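Long-range contacts in putative 2,3,4,5-tetrahydropyridine-2-carboxylate N- succinyltransferase (Campylobacter jejuni, PDB 2RIJ), which probably catalyses the transfer of a succinyl group from succinyl-CoA to tetrahydrodipicolinate, the first step of the succinylase branch of lysine biosynthesis: residues Asn4-Phe9 and Lys98-Glu103; Ala60-Glu65 and Asp91-Cys96; Trp172-Pro177 and Tyr196-Phe201; Phe205-Ala210 and Leu221-Val226. All coordinates share one frame; numbering follows the deposited sequence. Where two conformers were deposited one is given.

Contact 1 of 4, residues Asn4-Phe9 and Lys98-Glu103; sequences NTKEDF and KPFLEE
Lys6 lays its aliphatic chain over one face of the Phe100 ring, its CG also sliding past Pro99 CB, and runs on to the carboxylate of Glu103. The chain is fully extended beyond CG, which carries CE past the ring, with 3.7 Å from Lys6 CE to Phe100 CE1, before NZ meets Glu103. That salt bridge is short, 2.6 Å from Lys6 NZ to Glu103 OE2, on the syn lone pair; the other oxygen, OE1, is held by His106. Phe9 meets the same ring differently. With its CG anti to the backbone N (chi1 179°), it turns a face to the edge of Phe100 in a T-shaped pair, planes at 79°, and Phe100 CE2 stands over the centre of the Phe9 ring. Pro99 packs on the backbone just before helix 6-17, its CG 3.4 Å from Thr5 O. Lys98 NZ donates to Asn4 OD1 at 2.6 Å, in the carbonyl plane and on a lone pair, and a water joins the same NZ to Asn4 O. The helix start is fixed separately by a capping box: Asp8 N donates to Thr5 OG1, while Asp8 OD2 takes both Asn4 N and Thr5 N. The first turn of helix 6-17 is thus docked on the loop after helix 87-96 by a small aromatic and proline patch with a lysine bond at each flank. Half of the touching residues are exposed, so the two lysine bonds probably compete with solvent, and the rings supply the apolar part of the grip.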
# COMPACT_ATOMS: atom_id res chain seq x y z
N ASN A 4 -73.61 40.94 7.25
CA ASN A 4 -73.93 41.16 8.65
C ASN A 4 -73.77 39.90 9.50
O ASN A 4 -73.40 39.99 10.66
CB ASN A 4 -75.33 41.77 8.75
CG ASN A 4 -75.41 43.16 8.08
OD1 ASN A 4 -74.64 44.05 8.42
ND2 ASN A 4 -76.27 43.30 7.07
N THR A 5 -73.93 38.74 8.89
CA THR A 5 -73.74 37.49 9.61
C THR A 5 -72.66 36.62 8.97
O THR A 5 -72.31 36.80 7.82
CB THR A 5 -75.05 36.71 9.63
OG1 THR A 5 -75.35 36.30 8.29
CG2 THR A 5 -76.21 37.59 10.15
N LYS A 6 -72.16 35.63 9.71
CA LYS A 6 -71.19 34.70 9.13
C LYS A 6 -71.80 33.85 8.02
O LYS A 6 -71.11 33.38 7.13
CB LYS A 6 -70.55 33.84 10.22
CG LYS A 6 -69.82 34.65 11.23
CD LYS A 6 -69.10 33.81 12.23
CE LYS A 6 -68.38 34.67 13.23
NZ LYS A 6 -68.00 33.92 14.46
N GLU A 7 -73.12 33.65 8.09
CA GLU A 7 -73.84 33.06 6.99
C GLU A 7 -73.82 33.90 5.70
O GLU A 7 -73.76 33.35 4.57
CB GLU A 7 -75.28 32.83 7.42
CG GLU A 7 -76.21 32.48 6.28
CD GLU A 7 -77.65 32.36 6.73
OE1 GLU A 7 -78.33 33.40 6.90
OE2 GLU A 7 -78.09 31.21 6.91
N ASP A 8 -73.96 35.22 5.84
CA ASP A 8 -73.88 36.14 4.69
C ASP A 8 -72.48 36.00 4.11
O ASP A 8 -72.31 35.97 2.90
CB ASP A 8 -74.04 37.59 5.14
CG ASP A 8 -75.46 37.94 5.55
OD1 ASP A 8 -76.42 37.25 5.10
OD2 ASP A 8 -75.60 38.95 6.30
N PHE A 9 -71.49 35.95 5.00
CA PHE A 9 -70.08 35.83 4.63
C PHE A 9 -69.83 34.58 3.78
O PHE A 9 -69.21 34.66 2.71
CB PHE A 9 -69.22 35.80 5.87
CG PHE A 9 -67.75 35.64 5.59
CD1 PHE A 9 -66.99 36.74 5.23
CD2 PHE A 9 -67.14 34.41 5.66
CE1 PHE A 9 -65.63 36.62 4.99
CE2 PHE A 9 -65.79 34.27 5.42
CZ PHE A 9 -65.03 35.39 5.09
N LYS A 98 -66.87 42.00 8.31
CA LYS A 98 -67.63 42.61 9.40
C LYS A 98 -68.09 41.64 10.50
O LYS A 98 -67.83 41.92 11.67
CB LYS A 98 -68.79 43.41 8.84
CG LYS A 98 -69.65 44.15 9.87
CD LYS A 98 -70.68 45.00 9.12
CE LYS A 98 -71.87 45.43 9.99
NZ LYS A 98 -72.87 44.34 10.26
N PRO A 99 -68.70 40.48 10.15
CA PRO A 99 -69.13 39.56 11.22
C PRO A 99 -68.04 39.07 12.20
O PRO A 99 -68.36 38.57 13.27
CB PRO A 99 -69.72 38.39 10.45
CG PRO A 99 -70.03 38.91 9.11
CD PRO A 99 -69.01 39.93 8.82
N PHE A 100 -66.76 39.22 11.84
CA PHE A 100 -65.65 38.70 12.63
C PHE A 100 -64.87 39.77 13.38
O PHE A 100 -63.96 39.44 14.12
CB PHE A 100 -64.62 38.02 11.71
CG PHE A 100 -65.17 36.88 10.91
CD1 PHE A 100 -65.20 35.59 11.44
CD2 PHE A 100 -65.63 37.07 9.61
CE1 PHE A 100 -65.70 34.55 10.69
CE2 PHE A 100 -66.11 36.03 8.85
CZ PHE A 100 -66.16 34.78 9.38
N LEU A 101 -65.17 41.04 13.15
CA LEU A 101 -64.25 42.10 13.56
C LEU A 101 -64.08 42.24 15.08
O LEU A 101 -63.04 42.71 15.55
CB LEU A 101 -64.64 43.44 12.93
CG LEU A 101 -64.59 43.51 11.40
CD1 LEU A 101 -65.06 44.89 10.88
CD2 LEU A 101 -63.19 43.21 10.88
N GLU A 102 -65.06 41.80 15.87
CA GLU A 102 -64.97 41.92 17.32
C GLU A 102 -64.46 40.64 17.97
O GLU A 102 -64.48 40.50 19.19
CB GLU A 102 -66.33 42.35 17.90
CG GLU A 102 -66.86 43.69 17.37
N GLU A 103 -64.01 39.70 17.15
CA GLU A 103 -63.49 38.43 17.62
C GLU A 103 -61.99 38.36 17.52
O GLU A 103 -61.37 39.04 16.69
CB GLU A 103 -64.05 37.30 16.79
CG GLU A 103 -65.54 37.15 16.89
CD GLU A 103 -66.04 35.95 16.13
OE1 GLU A 103 -65.27 35.37 15.33
OE2 GLU A 103 -67.23 35.59 16.32
O HOH W 1 -71.91 42.10 11.92

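Contact 2 of 4, residues Ala60-Glu65 and Asp91-Cys96; sequences AAIMLE and DFALSC
The Phe92 ring has the backbone oxygen of Ile62 at its edge, in the ring plane, 4.0 Å from Phe92 CE2. Glu65 approaches the same end of the ring obliquely through its methylene group, with CG 3.9 Å from Phe92 CZ, and its carboxylate plane is turned 47° from the ring. The bend at chi2 (67°) takes that carboxylate away from the ring to a salt bridge with Lys19. Further along the interface the contact becomes apolar. Ile62 works with two branches: CG2 rests on the backbone of Ala93, 3.6 Å from Ala93 CA, whereas CD1 reaches Cys96 CB at 3.8 Å. The small side chain of Ala93 lets the helices come near at this point. In the conformer given, Met63, present as selenomethionine, leaves its backbone pointing away from the other helix, and bends at chi2 and chi3 bring SE back to Ala93 CB. No hydrogen bond links the two segments. Within helix 87-96, Ser95 OG and Cys96 N both donate to Phe92 O. Leu12 of helix 6-17 closes over Ile62 and Cys96, and Leu112 of helix 107-117 over Met63 and Ala93. The axes of segments 60-65 and 91-96 come within 9.1 Å at 140°, roughly antiparallel, a close alanine-centred helix-helix packing in the buried helical layer of the N-terminal domain.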
# COMPACT_ATOMS: atom_id res chain seq x y z
N ALA A 60 -58.78 34.37 0.92
CA ALA A 60 -58.20 34.60 -0.40
C ALA A 60 -59.29 35.10 -1.38
O ALA A 60 -59.07 36.01 -2.15
CB ALA A 60 -57.57 33.30 -0.92
N ALA A 61 -60.49 34.53 -1.29
CA ALA A 61 -61.62 34.88 -2.16
C ALA A 61 -61.99 36.35 -1.95
O ALA A 61 -62.22 37.06 -2.93
CB ALA A 61 -62.82 33.99 -1.87
N ILE A 62 -62.02 36.80 -0.69
CA ILE A 62 -62.37 38.19 -0.35
C ILE A 62 -61.33 39.11 -0.96
O ILE A 62 -61.70 40.11 -1.52
CB ILE A 62 -62.48 38.44 1.20
CG1 ILE A 62 -63.64 37.64 1.83
CG2 ILE A 62 -62.62 39.93 1.50
CD1 ILE A 62 -65.03 37.80 1.11
N MSE A 63 -60.05 38.77 -0.90
CA MSE A 63 -58.97 39.60 -1.44
C MSE A 63 -59.02 39.70 -2.95
O MSE A 63 -58.88 40.76 -3.52
CB MSE A 63 -57.59 39.04 -1.07
CG MSE A 63 -57.24 39.08 0.39
SE MSE A 63 -57.52 40.81 1.24
CE MSE A 63 -56.80 42.04 -0.11
N LEU A 64 -59.18 38.55 -3.59
CA LEU A 64 -59.30 38.50 -5.05
C LEU A 64 -60.52 39.30 -5.50
O LEU A 64 -60.47 40.04 -6.51
CB LEU A 64 -59.41 37.06 -5.53
CG LEU A 64 -58.09 36.28 -5.36
CD1 LEU A 64 -58.32 34.80 -5.60
CD2 LEU A 64 -56.99 36.87 -6.27
N GLU A 65 -61.63 39.16 -4.77
CA GLU A 65 -62.83 39.93 -5.08
C GLU A 65 -62.65 41.46 -4.90
O GLU A 65 -63.25 42.23 -5.62
CB GLU A 65 -64.00 39.41 -4.28
CG GLU A 65 -65.32 40.14 -4.50
CD GLU A 65 -65.91 39.95 -5.90
OE1 GLU A 65 -65.44 39.09 -6.69
OE2 GLU A 65 -66.88 40.68 -6.20
N ASP A 91 -60.32 48.34 2.76
CA ASP A 91 -61.63 48.69 3.32
C ASP A 91 -62.75 47.74 2.81
O ASP A 91 -63.63 47.33 3.58
CB ASP A 91 -61.97 50.14 3.00
CG ASP A 91 -61.16 51.12 3.83
OD1 ASP A 91 -60.78 50.80 4.99
OD2 ASP A 91 -60.92 52.23 3.32
N PHE A 92 -62.67 47.37 1.54
CA PHE A 92 -63.61 46.43 0.98
C PHE A 92 -63.49 45.11 1.75
O PHE A 92 -64.50 44.54 2.13
CB PHE A 92 -63.34 46.17 -0.49
CG PHE A 92 -64.22 45.10 -1.07
CD1 PHE A 92 -65.49 45.41 -1.51
CD2 PHE A 92 -63.80 43.79 -1.16
CE1 PHE A 92 -66.32 44.40 -2.03
CE2 PHE A 92 -64.61 42.82 -1.66
CZ PHE A 92 -65.87 43.12 -2.09
N ALA A 93 -62.27 44.61 1.92
CA ALA A 93 -62.04 43.30 2.57
C ALA A 93 -62.56 43.35 4.02
O ALA A 93 -63.31 42.48 4.44
CB ALA A 93 -60.53 42.90 2.51
N LEU A 94 -62.22 44.41 4.76
CA LEU A 94 -62.65 44.57 6.15
C LEU A 94 -64.16 44.67 6.31
O LEU A 94 -64.74 44.23 7.33
CB LEU A 94 -61.97 45.76 6.79
CG LEU A 94 -60.52 45.51 7.22
CD1 LEU A 94 -59.84 46.82 7.56
CD2 LEU A 94 -60.45 44.48 8.37
N SER A 95 -64.82 45.23 5.31
CA SER A 95 -66.27 45.27 5.34
C SER A 95 -66.90 43.87 5.12
O SER A 95 -67.87 43.52 5.78
CB SER A 95 -66.83 46.34 4.39
OG SER A 95 -66.79 45.92 3.04
N CYS A 96 -66.32 43.07 4.21
CA CYS A 96 -66.77 41.67 4.02
C CYS A 96 -66.54 40.86 5.29
O CYS A 96 -67.30 39.95 5.59
CB CYS A 96 -66.00 40.99 2.90
SG CYS A 96 -66.26 41.72 1.30

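Contact 3 of 4, residues Trp172-Pro177 and Tyr196-Phe201; sequences WSDDKP and YPKIDF
Trp172 and Phe201 form an antiparallel hydrogen-bonded pair, with Trp172 N giving its hydrogen to Phe201 O at 2.9 Å. The return bond comes from Asp200 N, 2.7 Å from Trp172 O, so two residues face one and make a classic beta bulge. Ser173 OG donates to Lys198 O from above the carbonyl plane, at 2.6 Å. In the type I' turn that follows, Asp174 N is bound by Asp200 OD2 almost along the C-O axis, and a water links the same oxygen to Asp175 N and OD1. Lys198 NZ joins two carboxylates, 3.0 Å from Asp174 OD1 and 2.6 Å from Asp200 OD1, an arrangement that should ease the repulsion between them. The side chains of the bridged pair also stack: the five-membered ring of Trp172 and the Phe201 ring lie offset with planes at 8°, while Pro177 covers the opposite indole face and Asp203 O accepts from Trp172 NE1. Strand 170-173 is the middle strand of a three-stranded antiparallel sheet, between 176-178 and 201-203; Leu183 of helix 180-192 packs on Pro197 and Ile199, and two further subunits reach the contact.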
# COMPACT_ATOMS: atom_id res chain seq x y z
N TRP A 172 -26.92 45.33 1.07
CA TRP A 172 -27.81 45.10 2.19
C TRP A 172 -27.17 45.73 3.39
O TRP A 172 -25.98 45.52 3.68
CB TRP A 172 -28.06 43.62 2.44
CG TRP A 172 -28.66 42.90 1.32
CD1 TRP A 172 -28.00 42.33 0.28
CD2 TRP A 172 -30.05 42.60 1.13
NE1 TRP A 172 -28.88 41.71 -0.56
CE2 TRP A 172 -30.15 41.86 -0.07
CE3 TRP A 172 -31.21 42.92 1.82
CZ2 TRP A 172 -31.37 41.41 -0.58
CZ3 TRP A 172 -32.44 42.44 1.33
CH2 TRP A 172 -32.50 41.71 0.13
N SER A 173 -27.92 46.64 4.01
CA SER A 173 -27.46 47.42 5.16
C SER A 173 -28.48 47.26 6.26
O SER A 173 -29.64 47.69 6.13
CB SER A 173 -27.35 48.90 4.75
OG SER A 173 -26.85 49.69 5.82
N ASP A 174 -28.09 46.59 7.33
CA ASP A 174 -29.02 46.24 8.41
C ASP A 174 -30.32 45.63 7.88
O ASP A 174 -31.45 45.97 8.28
CB ASP A 174 -29.26 47.44 9.32
CG ASP A 174 -27.97 47.86 10.07
OD1 ASP A 174 -27.08 47.01 10.36
OD2 ASP A 174 -27.83 49.06 10.30
N ASP A 175 -30.09 44.68 6.99
CA ASP A 175 -31.08 43.89 6.30
C ASP A 175 -31.99 44.68 5.36
O ASP A 175 -32.97 44.15 4.93
CB ASP A 175 -31.86 42.97 7.30
CG ASP A 175 -31.00 41.73 7.79
OD1 ASP A 175 -29.96 41.33 7.13
OD2 ASP A 175 -31.38 41.11 8.83
N LYS A 176 -31.63 45.92 5.03
CA LYS A 176 -32.37 46.74 4.06
C LYS A 176 -31.62 46.79 2.72
O LYS A 176 -30.43 47.11 2.72
CB LYS A 176 -32.50 48.19 4.57
CG LYS A 176 -33.05 48.34 5.97
CD LYS A 176 -34.38 47.72 6.05
CE LYS A 176 -35.23 48.30 7.17
NZ LYS A 176 -36.56 47.60 7.08
N PRO A 177 -32.31 46.49 1.60
CA PRO A 177 -31.66 46.50 0.31
C PRO A 177 -31.45 47.92 -0.25
O PRO A 177 -32.31 48.81 -0.12
CB PRO A 177 -32.60 45.66 -0.57
CG PRO A 177 -33.99 45.89 0.05
CD PRO A 177 -33.72 46.08 1.52
N TYR A 196 -21.92 57.24 4.88
CA TYR A 196 -21.89 56.05 3.99
C TYR A 196 -22.54 54.89 4.74
O TYR A 196 -22.13 54.56 5.86
CB TYR A 196 -20.44 55.71 3.55
CG TYR A 196 -20.41 54.66 2.44
CD1 TYR A 196 -20.87 54.97 1.17
CD2 TYR A 196 -19.94 53.38 2.67
CE1 TYR A 196 -20.91 54.05 0.16
CE2 TYR A 196 -19.94 52.41 1.63
CZ TYR A 196 -20.44 52.77 0.37
OH TYR A 196 -20.51 51.86 -0.65
N PRO A 197 -23.56 54.24 4.14
CA PRO A 197 -24.24 53.21 4.92
C PRO A 197 -23.37 51.98 5.13
O PRO A 197 -22.50 51.69 4.30
CB PRO A 197 -25.45 52.86 4.06
CG PRO A 197 -25.04 53.13 2.73
CD PRO A 197 -24.19 54.38 2.81
N LYS A 198 -23.58 51.29 6.26
CA LYS A 198 -22.84 50.09 6.55
C LYS A 198 -23.42 48.94 5.73
O LYS A 198 -24.58 48.52 5.95
CB LYS A 198 -22.90 49.71 8.03
CG LYS A 198 -22.26 48.32 8.28
CD LYS A 198 -22.15 48.00 9.71
CE LYS A 198 -23.55 47.75 10.31
NZ LYS A 198 -24.13 46.43 10.01
N ILE A 199 -22.59 48.40 4.85
CA ILE A 199 -23.01 47.35 3.93
C ILE A 199 -22.57 46.00 4.50
O ILE A 199 -21.38 45.70 4.59
CB ILE A 199 -22.49 47.60 2.49
CG1 ILE A 199 -22.96 49.00 1.99
CG2 ILE A 199 -22.88 46.44 1.54
CD1 ILE A 199 -24.47 49.25 2.05
N ASP A 200 -23.54 45.18 4.88
CA ASP A 200 -23.23 43.88 5.44
C ASP A 200 -22.92 42.81 4.39
O ASP A 200 -22.15 41.88 4.67
CB ASP A 200 -24.37 43.44 6.33
CG ASP A 200 -24.56 44.37 7.50
OD1 ASP A 200 -23.54 44.78 8.12
OD2 ASP A 200 -25.71 44.73 7.74
N PHE A 201 -23.56 42.89 3.22
CA PHE A 201 -23.38 41.94 2.14
C PHE A 201 -23.98 42.48 0.83
O PHE A 201 -24.75 43.44 0.82
CB PHE A 201 -23.88 40.53 2.48
CG PHE A 201 -25.39 40.37 2.68
CD1 PHE A 201 -26.00 40.76 3.84
CD2 PHE A 201 -26.16 39.78 1.71
CE1 PHE A 201 -27.37 40.61 4.04
CE2 PHE A 201 -27.51 39.59 1.91
CZ PHE A 201 -28.12 40.01 3.07
O HOH W 2 -25.67 52.21 7.87
O HOH W 3 -27.65 43.35 6.56

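Contact 4 of 4, residues Phe205-Ala210 and Leu221-Val226; sequences FPRFLA and LESSKV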
# COMPACT_ATOMS: atom_id res chain seq x y z
N PHE A 205 -30.14 37.38 -2.62
CA PHE A 205 -30.98 36.77 -1.59
C PHE A 205 -30.71 37.42 -0.23
O PHE A 205 -29.55 37.70 0.09
CB PHE A 205 -30.67 35.28 -1.42
CG PHE A 205 -31.18 34.39 -2.52
CD1 PHE A 205 -30.57 34.42 -3.76
CD2 PHE A 205 -32.20 33.51 -2.30
CE1 PHE A 205 -31.03 33.60 -4.82
CE2 PHE A 205 -32.67 32.68 -3.35
CZ PHE A 205 -32.09 32.77 -4.61
N PRO A 206 -31.76 37.54 0.61
CA PRO A 206 -31.62 37.92 2.02
C PRO A 206 -31.34 36.72 2.92
O PRO A 206 -31.25 35.57 2.44
CB PRO A 206 -32.98 38.54 2.32
CG PRO A 206 -33.89 37.72 1.53
CD PRO A 206 -33.18 37.30 0.29
N ARG A 207 -31.13 36.99 4.19
CA ARG A 207 -30.88 35.98 5.16
C ARG A 207 -32.22 35.54 5.78
O ARG A 207 -33.17 36.31 5.90
CB ARG A 207 -29.91 36.48 6.21
CG ARG A 207 -28.50 36.71 5.57
CD ARG A 207 -27.68 37.66 6.24
NE ARG A 207 -26.37 37.76 5.61
CZ ARG A 207 -25.39 38.42 6.16
NH1 ARG A 207 -25.59 39.04 7.29
NH2 ARG A 207 -24.22 38.46 5.59
N PHE A 208 -32.22 34.30 6.22
CA PHE A 208 -33.35 33.66 6.95
C PHE A 208 -33.85 34.48 8.12
O PHE A 208 -35.05 34.69 8.23
CB PHE A 208 -32.85 32.26 7.38
CG PHE A 208 -33.80 31.40 8.15
CD1 PHE A 208 -33.88 31.52 9.53
CD2 PHE A 208 -34.48 30.34 7.52
CE1 PHE A 208 -34.66 30.65 10.28
CE2 PHE A 208 -35.26 29.47 8.26
CZ PHE A 208 -35.38 29.65 9.66
N LEU A 209 -32.95 34.99 8.97
CA LEU A 209 -33.37 35.69 10.16
C LEU A 209 -33.94 37.09 9.88
O LEU A 209 -34.51 37.70 10.76
CB LEU A 209 -32.24 35.69 11.23
CG LEU A 209 -32.00 34.34 11.92
CD1 LEU A 209 -30.70 34.48 12.79
CD2 LEU A 209 -33.21 33.88 12.78
N ALA A 210 -33.83 37.57 8.64
CA ALA A 210 -34.49 38.82 8.29
C ALA A 210 -36.01 38.55 8.16
O ALA A 210 -36.81 39.50 8.10
CB ALA A 210 -33.90 39.45 6.98
N LEU A 221 -26.47 30.56 15.23
CA LEU A 221 -25.47 31.40 15.98
C LEU A 221 -24.87 32.53 15.17
O LEU A 221 -24.11 33.33 15.71
CB LEU A 221 -24.38 30.52 16.63
CG LEU A 221 -24.72 29.97 18.02
CD1 LEU A 221 -25.87 29.00 17.94
CD2 LEU A 221 -23.45 29.35 18.68
N GLU A 222 -25.23 32.61 13.90
CA GLU A 222 -24.82 33.71 13.04
C GLU A 222 -25.70 33.74 11.80
O GLU A 222 -25.77 32.76 11.04
CB GLU A 222 -23.33 33.62 12.64
CG GLU A 222 -22.85 34.61 11.54
CD GLU A 222 -23.43 36.05 11.64
OE1 GLU A 222 -23.56 36.56 12.79
OE2 GLU A 222 -23.79 36.67 10.58
N SER A 223 -26.38 34.86 11.62
CA SER A 223 -27.33 35.03 10.53
C SER A 223 -26.75 34.80 9.13
O SER A 223 -27.42 34.24 8.32
CB SER A 223 -27.99 36.43 10.56
OG SER A 223 -29.03 36.54 9.57
N SER A 224 -25.53 35.23 8.83
CA SER A 224 -24.96 35.06 7.49
C SER A 224 -24.85 33.57 7.07
O SER A 224 -24.66 33.24 5.90
CB SER A 224 -23.59 35.74 7.43
OG SER A 224 -22.69 35.08 8.26
N LYS A 225 -24.99 32.65 8.03
CA LYS A 225 -24.83 31.21 7.75
C LYS A 225 -26.12 30.48 7.33
O LYS A 225 -26.05 29.30 7.02
CB LYS A 225 -24.25 30.50 8.96
CG LYS A 225 -22.86 30.95 9.42
CD LYS A 225 -21.95 31.33 8.23
CE LYS A 225 -20.48 31.57 8.66
NZ LYS A 225 -19.84 30.24 8.88
N VAL A 226 -27.25 31.16 7.37
CA VAL A 226 -28.54 30.60 6.92
C VAL A 226 -29.20 31.54 5.93
O VAL A 226 -29.71 32.62 6.29
CB VAL A 226 -29.46 30.25 8.10
CG1 VAL A 226 -30.75 29.51 7.61
CG2 VAL A 226 -28.71 29.39 9.14
O HOH W 4 -30.25 34.00 8.90
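Arg207 stretches across Ser223 and Ser224, its chain extended from CG to NE, so that the guanidinium lies with one face on Ser224 CB, 3.3 Å from Arg207 NH2. Nearer the backbone, Arg207 CB touches Ser223 OG at 3.5 Å. The charge is met not within this contact but between subunits: Arg207 NH2 makes a salt bridge with Glu222 of a second subunit, while Glu222 of this chain pairs with Arg207 of the third subunit. Ser224 OG, placed between its own backbone N and carbonyl carbon (chi1 66°), is turned back to Glu222 OE2, which also takes Ser224 N, so it is CB, not the hydroxyl, that touches the guanidinium. Phe208 and Val226 lie side by side and point the same way, with 3.5 Å between Phe208 CB and Val226 CG1, and the phenyl ring leads on from there toward helix 138-149. One direct bond joins the backbones, Phe208 N to Val226 O at 3.0 Å and 163°. A water makes a second link, accepting from Leu209 N and donating to Ser223 O. Leu209 CB comes up to Ser223 OG at 3.7 Å, and Ile220 touches Phe208, Leu209 and Val226 from strand 219-220. Here the loop leaving the three-stranded sheet packs against the 3-10 turn 223-225 at the first coil of the left-handed parallel beta-helix typical of hexapeptide-repeat acyltransferases, with the Arg207-Glu222 pairs tying the subunits of the trimer together.

Along the chain, contact 2 is nested inside the loop that contact 1 closes, and contacts 3 and 4 follow in series. The first two share the N-terminal domain, their centres 12 Å apart: Phe9 touches Cys96 and Ile62, so helix 6-17 lies against both helices of contact 2. Contacts 3 and 4, 13 Å apart, also touch, as Phe201 packs on Arg207 and Trp172 on Pro206. The two pairs are separate, with centres 34 to 44 Å apart. Contacts 1 and 2 lie in the peripheral helical part of the N-terminal region, and no other subunit touches their segments, whereas contacts 3 and 4 lead through the middle region into the beta-helix and meet neighbouring subunits of the assembly.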